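Local atomic coordinates of PCF11 protein (Saccharomyces cerevisiae, PDB entry 1SZ9), a protein that binds the carboxy-terminal domain of RNA polymerase II through its CTD-interacting domain and probably links transcription to mRNA 3'-end processing. Residues 39-44 with 75-80; 59-64 with 99-104; 69-74 with 121-126; 88-93 with 107-112. All blocks are in the same frame, centred on the assembly; numbering follows the deposited sequence.

Contact 1: residues 39-44 with 75-80; sequences SCAQYF and GSPYTI
The F44 ring meets Y78 at its edge: the phenol oxygen lies near the ring plane, with Y78 OH 3.6 Å from F44 CD2. One face of F44 carries the carbonyl oxygen of C40, 3.6 Å above the plane and offset toward the rim, and the ring also stacks with F12 of helix 3-16. Around the Y78 ring the approaches are oblique. A41 brings its methyl up to that ring, with A41 CB 3.4 Å from Y78 CE1, while F44 CB comes up farther away at 4.3 Å from the same CE1. In this all-helical CID fold, built like stacked arm repeats, the contact joins the first turn of helix 41-54 to the start of helix 78-83. Y78 CG stands anti to its carbonyl carbon (chi1 -59°), which brings the end of the ring nearer to A41 than the tyrosine's own CB is. The hydroxyl then reaches past A41 and is hydrogen-bonded to A34 O of helix 24-36, so this buried polar end is satisfied by a third helix. P77, preceded by a cis peptide bond, adds its ring beside the tyrosine, with P77 CG 3.9 Å from A41 CB.

Contact 2: residues 59-64 with 99-104; sequences QKLYAF and NTTRTK
L61 carries this contact, pushing its side chain toward T101 and K104 where two helices of the all-helical CID fold, helix 57-73 and helix 99-112, come together. The two helices are distant in sequence, and L61 and T101 are the pair whose CA atoms lie nearest, 7.1 Å apart. Three aliphatic pieces do the touching. The CB of L61 faces the methyl of T101, with L61 CB 3.9 Å from T101 CG2. Farther out, L61 CG sits anti to the backbone N (chi1 178°), which turns both methyls toward the CB of K104. L61 CD2 comes closer, lying 3.8 Å from K104 CB, while L61 CD1 reaches the same CB at 4.1 Å.

T101 divides its two branches by chemistry. Its CG2 is turned to the leucine, and its OG1 is hydrogen-bonded to D98 OD1, just before the segment. The hydroxyl is thereby engaged at the start of its own helix, and the branch given to L61 is apolar. K104 plays a similar double part: its CB and CD cover the leucine, but the chain bends at its last torsion and the amino end leads away from L61. L61 is buried, whereas K104 stays exposed at the margin. L61 also touches L105, the next residue on helix 99-112. The side chains of L61 and K104 cross at about a right angle, and L61 CD2 meets K104 CD at 3.7 Å.

Contact 3: residues 69-74 with 121-126; sequences SICKNV and PLFEGS
C71 and K72 on one side meet L122 and F123 on the other, joining the C-terminal part of helix 57-73 to the loop that leads into helix 125-137 in this all-helical CID fold. The first shell has two halves. In one, the thiol of C71 makes a sulfur-aromatic contact at the edge of the F123 ring, with C71 SG 72° off the ring normal and 4.6 Å from the F123 centroid. The nearest ring carbon to C71 SG is F123 CE1, at 3.4 Å. In the other, L122 spreads its two methyls over the helix. L122 CD1 rests against the backbone, 3.7 Å from C71 O, while L122 CD2 touches both residues, lying 4.0 Å from C71 CB. Against L122 the lysine uses its CG, with K72 CG 3.8 Å from L122 CD2, and its extended chain crosses the leucine at about a right angle.

The loop pair is also packed against itself, since L122 CG lies 3.7 Å above one face of the F123 ring, offset toward the rim. F123 CG is anti to its carbonyl carbon (chi1 -58°), which brings the far end of the ring to the cysteine. Farther out, W112 holds both loop residues: its backbone is hydrogen-bonded to that of L122, and its ring meets F123 edge-to-face. Helix 78-83 closes around the same group, with T79 against L122 and F82 against C71. E124, the N-cap residue of helix 125-137, has its backbone N hydrogen-bonded to S83 OG.

Contact 4: residues 88-93 with 107-112; sequences NLYKRT and NMFKLW
A buried, largely apolar contact in which one tyrosine reaches from one helix to the other, this pairing puts Y90 of helix 86-95 against M108, F109 and W112 of helix 99-112. The short helical segments run nearly antiparallel, at 158°, but their axes stay 13.1 Å apart, so the distance is bridged by long side chains. Y90 CG is anti to the backbone N (chi1 -176°), which directs the ring toward the other helix. One flank of that ring does most of the touching. Near its base, Y90 CD2 lies 3.7 Å from W112 CZ3; the two ring planes stand at 65°, an oblique pairing. Further along, Y90 CE2 meets the methyl of M108, whose CE is 4.0 Å away, and the two side chains slide past each other in opposite directions.

Both helices belong to the arm-repeat-like helical stack of the CID, and F64 from helix 57-73 also packs on Y90 and W112. At the far end of the tyrosine, Y90 OH lies 3.7 Å from F109 CB and makes a weak hydrogen bond to L105 O. The F109 ring itself leads away, toward I131 and L135 of helix 125-137, which also touches Y90 through I131. On the tryptophan, one face carries M108 O, 3.4 Å above the plane toward the rim, while the indole NE1 is hydrogen-bonded to D68 OD1.

Overall arrangement
Contacts 1, 2 and 4 are mostly buried, contact 3 only partly, and contact 2 alone includes an exposed touching residue, K104. Contacts 2 and 3 share helix 57-73 yet lie about 18 Å apart, centre to centre, on opposite sides of the chain's centre; contacts 2 and 4 share helix 99-112, and F64 of contact 2 packs against residues of contact 4. Contact 4 is nested inside the loop closed by contact 3, and W112 joins the two. Contact 1 adjoins contact 3 through Y78 on I70 and T79 on L122 and F123. The chemistry shifts accordingly: aliphatic branches in contact 2, sulfur and aromatic edge in contact 3, and in contacts 1 and 4 a tyrosine reaching across.

Contact 1: residues 39-44 with 75-80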
# COMPACT_ATOMS: atom_id res chain seq x y z
N SER A 39 -7.24 9.28 13.86
CA SER A 39 -6.51 9.27 15.12
C SER A 39 -5.76 7.94 15.31
O SER A 39 -4.82 7.86 16.11
CB SER A 39 -7.47 9.52 16.29
OG SER A 39 -8.71 8.85 16.08
N CYS A 40 -6.16 6.90 14.57
CA CYS A 40 -5.51 5.59 14.66
C CYS A 40 -4.63 5.30 13.45
O CYS A 40 -4.19 4.16 13.26
CB CYS A 40 -6.56 4.46 14.74
SG CYS A 40 -7.62 4.47 16.20
N ALA A 41 -4.40 6.32 12.64
CA ALA A 41 -3.62 6.18 11.42
C ALA A 41 -2.33 5.36 11.55
O ALA A 41 -2.09 4.43 10.79
CB ALA A 41 -3.31 7.56 10.84
N GLN A 42 -1.47 5.71 12.50
CA GLN A 42 -0.23 4.95 12.62
C GLN A 42 -0.47 3.45 12.88
O GLN A 42 0.31 2.60 12.42
CB GLN A 42 0.68 5.55 13.69
CG GLN A 42 1.97 4.77 13.88
CD GLN A 42 3.08 5.59 14.50
OE1 GLN A 42 2.83 6.53 15.27
NE2 GLN A 42 4.33 5.24 14.18
N TYR A 43 -1.55 3.12 13.59
CA TYR A 43 -1.87 1.72 13.87
C TYR A 43 -2.26 1.02 12.58
O TYR A 43 -1.84 -0.10 12.34
CB TYR A 43 -3.00 1.60 14.88
CG TYR A 43 -2.58 2.06 16.26
CD1 TYR A 43 -1.51 1.45 16.91
CD2 TYR A 43 -3.21 3.14 16.88
CE1 TYR A 43 -1.07 1.90 18.14
CE2 TYR A 43 -2.77 3.60 18.12
CZ TYR A 43 -1.71 2.98 18.74
OH TYR A 43 -1.25 3.44 19.95
N PHE A 44 -3.05 1.70 11.76
CA PHE A 44 -3.48 1.13 10.49
C PHE A 44 -2.27 0.98 9.55
O PHE A 44 -2.14 -0.02 8.85
CB PHE A 44 -4.55 2.02 9.84
CG PHE A 44 -5.80 2.17 10.67
CD1 PHE A 44 -6.12 1.24 11.65
CD2 PHE A 44 -6.67 3.24 10.45
CE1 PHE A 44 -7.30 1.35 12.39
CE2 PHE A 44 -7.85 3.36 11.19
CZ PHE A 44 -8.17 2.41 12.17
N GLY A 75 -5.83 10.02 1.54
CA GLY A 75 -4.70 10.93 1.41
C GLY A 75 -3.98 11.08 2.73
O GLY A 75 -3.71 10.09 3.41
N SER A 76 -3.67 12.32 3.11
CA SER A 76 -2.98 12.57 4.36
C SER A 76 -3.81 12.07 5.55
O SER A 76 -5.03 12.08 5.51
CB SER A 76 -2.69 14.07 4.52
OG SER A 76 -1.88 14.29 5.68
N PRO A 77 -3.15 11.62 6.62
CA PRO A 77 -1.69 11.52 6.82
C PRO A 77 -1.08 10.20 6.31
O PRO A 77 0.13 9.95 6.45
CB PRO A 77 -1.57 11.64 8.33
CG PRO A 77 -2.73 10.82 8.78
CD PRO A 77 -3.86 11.27 7.86
N TYR A 78 -1.93 9.37 5.71
CA TYR A 78 -1.46 8.08 5.20
C TYR A 78 -0.41 8.20 4.10
O TYR A 78 0.57 7.46 4.10
CB TYR A 78 -2.67 7.26 4.75
CG TYR A 78 -3.64 7.02 5.88
CD1 TYR A 78 -3.36 6.10 6.90
CD2 TYR A 78 -4.83 7.75 5.96
CE1 TYR A 78 -4.25 5.92 7.97
CE2 TYR A 78 -5.72 7.58 7.02
CZ TYR A 78 -5.42 6.66 8.02
OH TYR A 78 -6.32 6.52 9.05
N THR A 79 -0.60 9.13 3.16
CA THR A 79 0.36 9.34 2.08
C THR A 79 1.74 9.66 2.68
O THR A 79 2.78 9.26 2.16
CB THR A 79 -0.05 10.52 1.17
OG1 THR A 79 -0.44 11.63 1.99
CG2 THR A 79 -1.20 10.13 0.23
N ILE A 80 1.73 10.41 3.79
CA ILE A 80 2.96 10.80 4.46
C ILE A 80 3.55 9.61 5.22
O ILE A 80 4.72 9.28 5.05
CB ILE A 80 2.71 11.96 5.46
CG1 ILE A 80 2.27 13.22 4.69
CG2 ILE A 80 3.96 12.26 6.28
CD1 ILE A 80 1.76 14.34 5.57

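Contact 2: residues 59-64 with 99-104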
# COMPACT_ATOMS: atom_id res chain seq x y z
N GLN A 59 -1.08 -12.67 -1.68
CA GLN A 59 -1.77 -11.86 -0.70
C GLN A 59 -1.06 -10.54 -0.44
O GLN A 59 -1.71 -9.58 -0.02
CB GLN A 59 -1.97 -12.67 0.59
CG GLN A 59 -3.02 -13.79 0.45
CD GLN A 59 -3.12 -14.66 1.70
OE1 GLN A 59 -3.04 -14.17 2.83
NE2 GLN A 59 -3.31 -15.97 1.49
N LYS A 60 0.24 -10.47 -0.69
CA LYS A 60 0.98 -9.23 -0.47
C LYS A 60 0.45 -8.13 -1.41
O LYS A 60 0.40 -6.95 -1.03
CB LYS A 60 2.49 -9.41 -0.72
CG LYS A 60 3.24 -10.34 0.26
CD LYS A 60 4.74 -10.32 -0.06
CE LYS A 60 5.56 -11.30 0.81
NZ LYS A 60 5.33 -11.15 2.30
N LEU A 61 0.06 -8.51 -2.62
CA LEU A 61 -0.48 -7.56 -3.60
C LEU A 61 -1.77 -6.93 -3.09
O LEU A 61 -1.94 -5.73 -3.17
CB LEU A 61 -0.79 -8.25 -4.94
CG LEU A 61 -1.42 -7.36 -6.04
CD1 LEU A 61 -0.45 -6.22 -6.38
CD2 LEU A 61 -1.74 -8.19 -7.30
N TYR A 62 -2.67 -7.75 -2.56
CA TYR A 62 -3.95 -7.23 -2.09
C TYR A 62 -3.79 -6.30 -0.89
O TYR A 62 -4.56 -5.34 -0.76
CB TYR A 62 -4.89 -8.40 -1.80
CG TYR A 62 -4.89 -9.38 -2.97
CD1 TYR A 62 -5.13 -8.94 -4.27
CD2 TYR A 62 -4.60 -10.73 -2.77
CE1 TYR A 62 -5.08 -9.83 -5.36
CE2 TYR A 62 -4.55 -11.63 -3.83
CZ TYR A 62 -4.79 -11.17 -5.12
OH TYR A 62 -4.71 -12.06 -6.17
N ALA A 63 -2.79 -6.54 -0.06
CA ALA A 63 -2.52 -5.66 1.08
C ALA A 63 -2.00 -4.33 0.51
O ALA A 63 -2.31 -3.26 1.04
CB ALA A 63 -1.46 -6.29 2.02
N PHE A 64 -1.19 -4.40 -0.54
CA PHE A 64 -0.71 -3.17 -1.18
C PHE A 64 -1.90 -2.44 -1.84
O PHE A 64 -1.90 -1.21 -1.95
CB PHE A 64 0.35 -3.47 -2.25
CG PHE A 64 1.73 -2.96 -1.90
CD1 PHE A 64 1.97 -1.58 -1.78
CD2 PHE A 64 2.79 -3.84 -1.70
CE1 PHE A 64 3.24 -1.10 -1.48
CE2 PHE A 64 4.08 -3.37 -1.39
CZ PHE A 64 4.30 -1.99 -1.28
N ASN A 99 6.02 -13.19 -11.52
CA ASN A 99 6.07 -12.15 -12.53
C ASN A 99 4.76 -11.52 -12.94
O ASN A 99 4.73 -10.40 -13.41
CB ASN A 99 6.83 -12.66 -13.75
CG ASN A 99 8.30 -12.79 -13.49
OD1 ASN A 99 8.97 -11.79 -13.22
ND2 ASN A 99 8.83 -14.01 -13.53
N THR A 100 3.66 -12.24 -12.77
CA THR A 100 2.37 -11.67 -13.12
C THR A 100 2.07 -10.61 -12.06
O THR A 100 1.65 -9.51 -12.37
CB THR A 100 1.28 -12.75 -13.14
OG1 THR A 100 1.58 -13.67 -14.19
CG2 THR A 100 -0.11 -12.12 -13.38
N THR A 101 2.30 -10.97 -10.80
CA THR A 101 2.08 -10.03 -9.70
C THR A 101 2.98 -8.80 -9.88
O THR A 101 2.58 -7.66 -9.56
CB THR A 101 2.38 -10.70 -8.35
OG1 THR A 101 1.58 -11.87 -8.23
CG2 THR A 101 2.07 -9.76 -7.18
N ARG A 102 4.19 -9.03 -10.40
CA ARG A 102 5.10 -7.92 -10.68
C ARG A 102 4.49 -6.90 -11.68
O ARG A 102 4.61 -5.70 -11.49
CB ARG A 102 6.45 -8.44 -11.23
CG ARG A 102 7.37 -8.99 -10.11
CD ARG A 102 8.61 -9.74 -10.63
NE ARG A 102 9.38 -10.24 -9.49
CZ ARG A 102 10.15 -11.33 -9.50
NH1 ARG A 102 10.26 -12.05 -10.61
NH2 ARG A 102 10.79 -11.71 -8.41
N THR A 103 3.82 -7.37 -12.73
CA THR A 103 3.23 -6.41 -13.68
C THR A 103 2.14 -5.63 -12.97
O THR A 103 1.91 -4.47 -13.28
CB THR A 103 2.58 -7.10 -14.94
OG1 THR A 103 1.48 -7.92 -14.52
CG2 THR A 103 3.61 -7.92 -15.69
N LYS A 104 1.46 -6.26 -12.01
CA LYS A 104 0.42 -5.56 -11.25
C LYS A 104 1.06 -4.53 -10.31
O LYS A 104 0.54 -3.42 -10.17
CB LYS A 104 -0.45 -6.58 -10.49
CG LYS A 104 -1.54 -7.16 -11.40
CD LYS A 104 -1.95 -8.55 -11.02
CE LYS A 104 -3.22 -8.97 -11.80
NZ LYS A 104 -3.42 -8.25 -13.10

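Contact 3: residues 69-74 with 121-126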
# COMPACT_ATOMS: atom_id res chain seq x y z
N SER A 69 -5.53 2.14 -1.91
CA SER A 69 -6.86 2.72 -1.78
C SER A 69 -6.90 3.79 -0.68
O SER A 69 -7.41 4.89 -0.89
CB SER A 69 -7.90 1.61 -1.51
OG SER A 69 -9.21 2.14 -1.38
N ILE A 70 -6.33 3.47 0.47
CA ILE A 70 -6.28 4.41 1.57
C ILE A 70 -5.54 5.70 1.18
O ILE A 70 -6.01 6.81 1.45
CB ILE A 70 -5.62 3.76 2.81
CG1 ILE A 70 -6.61 2.74 3.43
CG2 ILE A 70 -5.18 4.83 3.83
CD1 ILE A 70 -5.94 1.76 4.38
N CYS A 71 -4.39 5.57 0.53
CA CYS A 71 -3.65 6.75 0.12
C CYS A 71 -4.34 7.59 -0.95
O CYS A 71 -4.38 8.82 -0.86
CB CYS A 71 -2.26 6.36 -0.36
SG CYS A 71 -1.22 5.80 0.99
N LYS A 72 -4.88 6.93 -1.97
CA LYS A 72 -5.57 7.63 -3.05
C LYS A 72 -6.92 8.26 -2.67
O LYS A 72 -7.29 9.30 -3.20
CB LYS A 72 -5.82 6.68 -4.21
CG LYS A 72 -4.63 6.52 -5.14
CD LYS A 72 -4.95 5.55 -6.26
CE LYS A 72 -3.80 5.44 -7.26
NZ LYS A 72 -4.10 4.34 -8.21
N ASN A 73 -7.64 7.64 -1.75
CA ASN A 73 -8.96 8.14 -1.38
C ASN A 73 -9.03 8.94 -0.10
O ASN A 73 -9.92 9.78 0.05
CB ASN A 73 -9.96 6.99 -1.34
CG ASN A 73 -10.05 6.27 -2.67
OD1 ASN A 73 -10.30 6.89 -3.70
ND2 ASN A 73 -9.82 4.96 -2.66
N VAL A 74 -8.13 8.65 0.83
CA VAL A 74 -8.11 9.38 2.08
C VAL A 74 -7.02 10.44 1.98
O VAL A 74 -7.26 11.61 2.27
CB VAL A 74 -7.82 8.46 3.29
CG1 VAL A 74 -8.00 9.24 4.60
CG2 VAL A 74 -8.76 7.26 3.27
N PRO A 121 2.55 13.53 -7.70
CA PRO A 121 2.88 12.19 -7.19
C PRO A 121 2.22 11.88 -5.84
O PRO A 121 2.14 12.75 -4.96
CB PRO A 121 4.41 12.21 -7.09
CG PRO A 121 4.79 13.17 -8.22
CD PRO A 121 3.78 14.28 -8.05
N LEU A 122 1.75 10.65 -5.68
CA LEU A 122 1.07 10.22 -4.46
C LEU A 122 1.94 10.25 -3.20
O LEU A 122 1.49 10.61 -2.13
CB LEU A 122 0.48 8.81 -4.66
CG LEU A 122 -0.50 8.25 -3.62
CD1 LEU A 122 -1.71 9.20 -3.41
CD2 LEU A 122 -0.97 6.91 -4.07
N PHE A 123 3.21 9.88 -3.35
CA PHE A 123 4.12 9.81 -2.22
C PHE A 123 5.34 10.72 -2.38
O PHE A 123 5.58 11.30 -3.45
CB PHE A 123 4.61 8.37 -2.06
CG PHE A 123 3.51 7.37 -1.87
CD1 PHE A 123 2.90 7.22 -0.62
CD2 PHE A 123 3.07 6.59 -2.93
CE1 PHE A 123 1.88 6.29 -0.44
CE2 PHE A 123 2.05 5.66 -2.76
CZ PHE A 123 1.45 5.51 -1.51
N GLU A 124 6.10 10.81 -1.30
CA GLU A 124 7.33 11.59 -1.30
C GLU A 124 8.11 11.26 -2.58
O GLU A 124 8.31 10.07 -2.94
CB GLU A 124 8.15 11.22 -0.07
CG GLU A 124 7.62 11.83 1.23
CD GLU A 124 8.55 11.61 2.42
OE1 GLU A 124 9.76 11.90 2.29
OE2 GLU A 124 8.07 11.16 3.48
N GLY A 125 8.53 12.32 -3.27
CA GLY A 125 9.27 12.15 -4.50
C GLY A 125 10.45 11.22 -4.35
O GLY A 125 10.77 10.47 -5.29
N SER A 126 11.09 11.22 -3.18
CA SER A 126 12.25 10.35 -2.96
C SER A 126 12.00 8.85 -3.08
O SER A 126 12.77 8.13 -3.71
CB SER A 126 12.88 10.61 -1.60
OG SER A 126 13.93 9.68 -1.39

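Contact 4: residues 88-93 with 107-112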
# COMPACT_ATOMS: atom_id res chain seq x y z
N ASN A 88 11.40 0.33 0.56
CA ASN A 88 11.86 -0.96 1.07
C ASN A 88 10.75 -2.00 0.98
O ASN A 88 11.00 -3.14 0.61
CB ASN A 88 12.35 -0.86 2.52
CG ASN A 88 13.66 -0.10 2.63
OD1 ASN A 88 14.32 0.14 1.63
ND2 ASN A 88 14.04 0.27 3.85
N LEU A 89 9.53 -1.61 1.35
CA LEU A 89 8.40 -2.54 1.29
C LEU A 89 8.10 -2.99 -0.14
O LEU A 89 7.87 -4.16 -0.40
CB LEU A 89 7.14 -1.88 1.88
CG LEU A 89 6.94 -2.04 3.39
CD1 LEU A 89 5.72 -1.24 3.85
CD2 LEU A 89 6.78 -3.51 3.72
N TYR A 90 8.10 -2.03 -1.06
CA TYR A 90 7.82 -2.31 -2.45
C TYR A 90 8.86 -3.24 -3.07
O TYR A 90 8.52 -4.25 -3.67
CB TYR A 90 7.74 -1.00 -3.24
CG TYR A 90 7.36 -1.18 -4.70
CD1 TYR A 90 8.29 -1.62 -5.64
CD2 TYR A 90 6.06 -0.94 -5.13
CE1 TYR A 90 7.93 -1.80 -6.98
CE2 TYR A 90 5.70 -1.12 -6.45
CZ TYR A 90 6.64 -1.54 -7.37
OH TYR A 90 6.28 -1.70 -8.69
N LYS A 91 10.13 -2.87 -2.93
CA LYS A 91 11.23 -3.65 -3.46
C LYS A 91 11.26 -5.07 -2.88
O LYS A 91 11.42 -6.03 -3.62
CB LYS A 91 12.56 -2.94 -3.14
CG LYS A 91 13.81 -3.77 -3.45
CD LYS A 91 15.09 -2.94 -3.35
CE LYS A 91 16.34 -3.80 -3.66
NZ LYS A 91 17.62 -2.99 -3.65
N ARG A 92 11.10 -5.20 -1.57
CA ARG A 92 11.13 -6.52 -0.95
C ARG A 92 9.99 -7.38 -1.47
O ARG A 92 10.19 -8.57 -1.75
CB ARG A 92 11.07 -6.42 0.58
CG ARG A 92 12.41 -6.00 1.18
CD ARG A 92 12.28 -5.49 2.61
NE ARG A 92 13.51 -4.82 3.03
CZ ARG A 92 13.62 -4.07 4.13
NH1 ARG A 92 12.58 -3.88 4.93
NH2 ARG A 92 14.78 -3.48 4.41
N THR A 93 8.81 -6.79 -1.60
CA THR A 93 7.65 -7.53 -2.10
C THR A 93 7.89 -7.98 -3.54
O THR A 93 7.67 -9.14 -3.88
CB THR A 93 6.37 -6.67 -2.04
OG1 THR A 93 6.12 -6.33 -0.68
CG2 THR A 93 5.13 -7.42 -2.60
N ASN A 107 2.04 -1.57 -12.59
CA ASN A 107 0.94 -0.71 -12.99
C ASN A 107 0.53 0.16 -11.81
O ASN A 107 0.25 1.35 -11.98
CB ASN A 107 -0.23 -1.56 -13.51
CG ASN A 107 0.06 -2.15 -14.89
OD1 ASN A 107 0.99 -1.70 -15.56
ND2 ASN A 107 -0.72 -3.13 -15.31
N MET A 108 0.52 -0.43 -10.62
CA MET A 108 0.16 0.31 -9.42
C MET A 108 1.13 1.48 -9.21
O MET A 108 0.71 2.60 -8.89
CB MET A 108 0.17 -0.62 -8.20
CG MET A 108 -0.08 0.08 -6.86
SD MET A 108 0.03 -1.12 -5.50
CE MET A 108 1.87 -1.47 -5.54
N PHE A 109 2.42 1.21 -9.39
CA PHE A 109 3.45 2.25 -9.26
C PHE A 109 3.23 3.36 -10.30
O PHE A 109 3.36 4.55 -9.99
CB PHE A 109 4.83 1.62 -9.47
CG PHE A 109 5.92 2.62 -9.69
CD1 PHE A 109 6.41 3.39 -8.63
CD2 PHE A 109 6.42 2.83 -10.97
CE1 PHE A 109 7.37 4.37 -8.85
CE2 PHE A 109 7.40 3.82 -11.20
CZ PHE A 109 7.87 4.59 -10.13
N LYS A 110 2.92 2.98 -11.54
CA LYS A 110 2.66 3.96 -12.58
C LYS A 110 1.56 4.94 -12.16
O LYS A 110 1.69 6.13 -12.37
CB LYS A 110 2.23 3.28 -13.88
CG LYS A 110 3.37 2.78 -14.76
CD LYS A 110 2.77 2.30 -16.08
CE LYS A 110 3.81 1.85 -17.07
NZ LYS A 110 3.14 1.56 -18.36
N LEU A 111 0.48 4.43 -11.57
CA LEU A 111 -0.60 5.32 -11.16
C LEU A 111 -0.20 6.18 -9.97
O LEU A 111 -0.79 7.24 -9.75
CB LEU A 111 -1.87 4.53 -10.85
CG LEU A 111 -2.44 3.73 -12.02
CD1 LEU A 111 -3.73 3.05 -11.58
CD2 LEU A 111 -2.70 4.64 -13.22
N TRP A 112 0.81 5.76 -9.19
CA TRP A 112 1.24 6.59 -8.05
C TRP A 112 1.90 7.87 -8.56
O TRP A 112 1.96 8.86 -7.85
CB TRP A 112 2.25 5.87 -7.13
CG TRP A 112 1.70 4.73 -6.30
CD1 TRP A 112 0.40 4.47 -6.00
CD2 TRP A 112 2.47 3.71 -5.64
NE1 TRP A 112 0.30 3.36 -5.18
CE2 TRP A 112 1.56 2.88 -4.95
CE3 TRP A 112 3.84 3.43 -5.57
CZ2 TRP A 112 1.99 1.77 -4.20
CZ3 TRP A 112 4.27 2.33 -4.82
CH2 TRP A 112 3.34 1.52 -4.14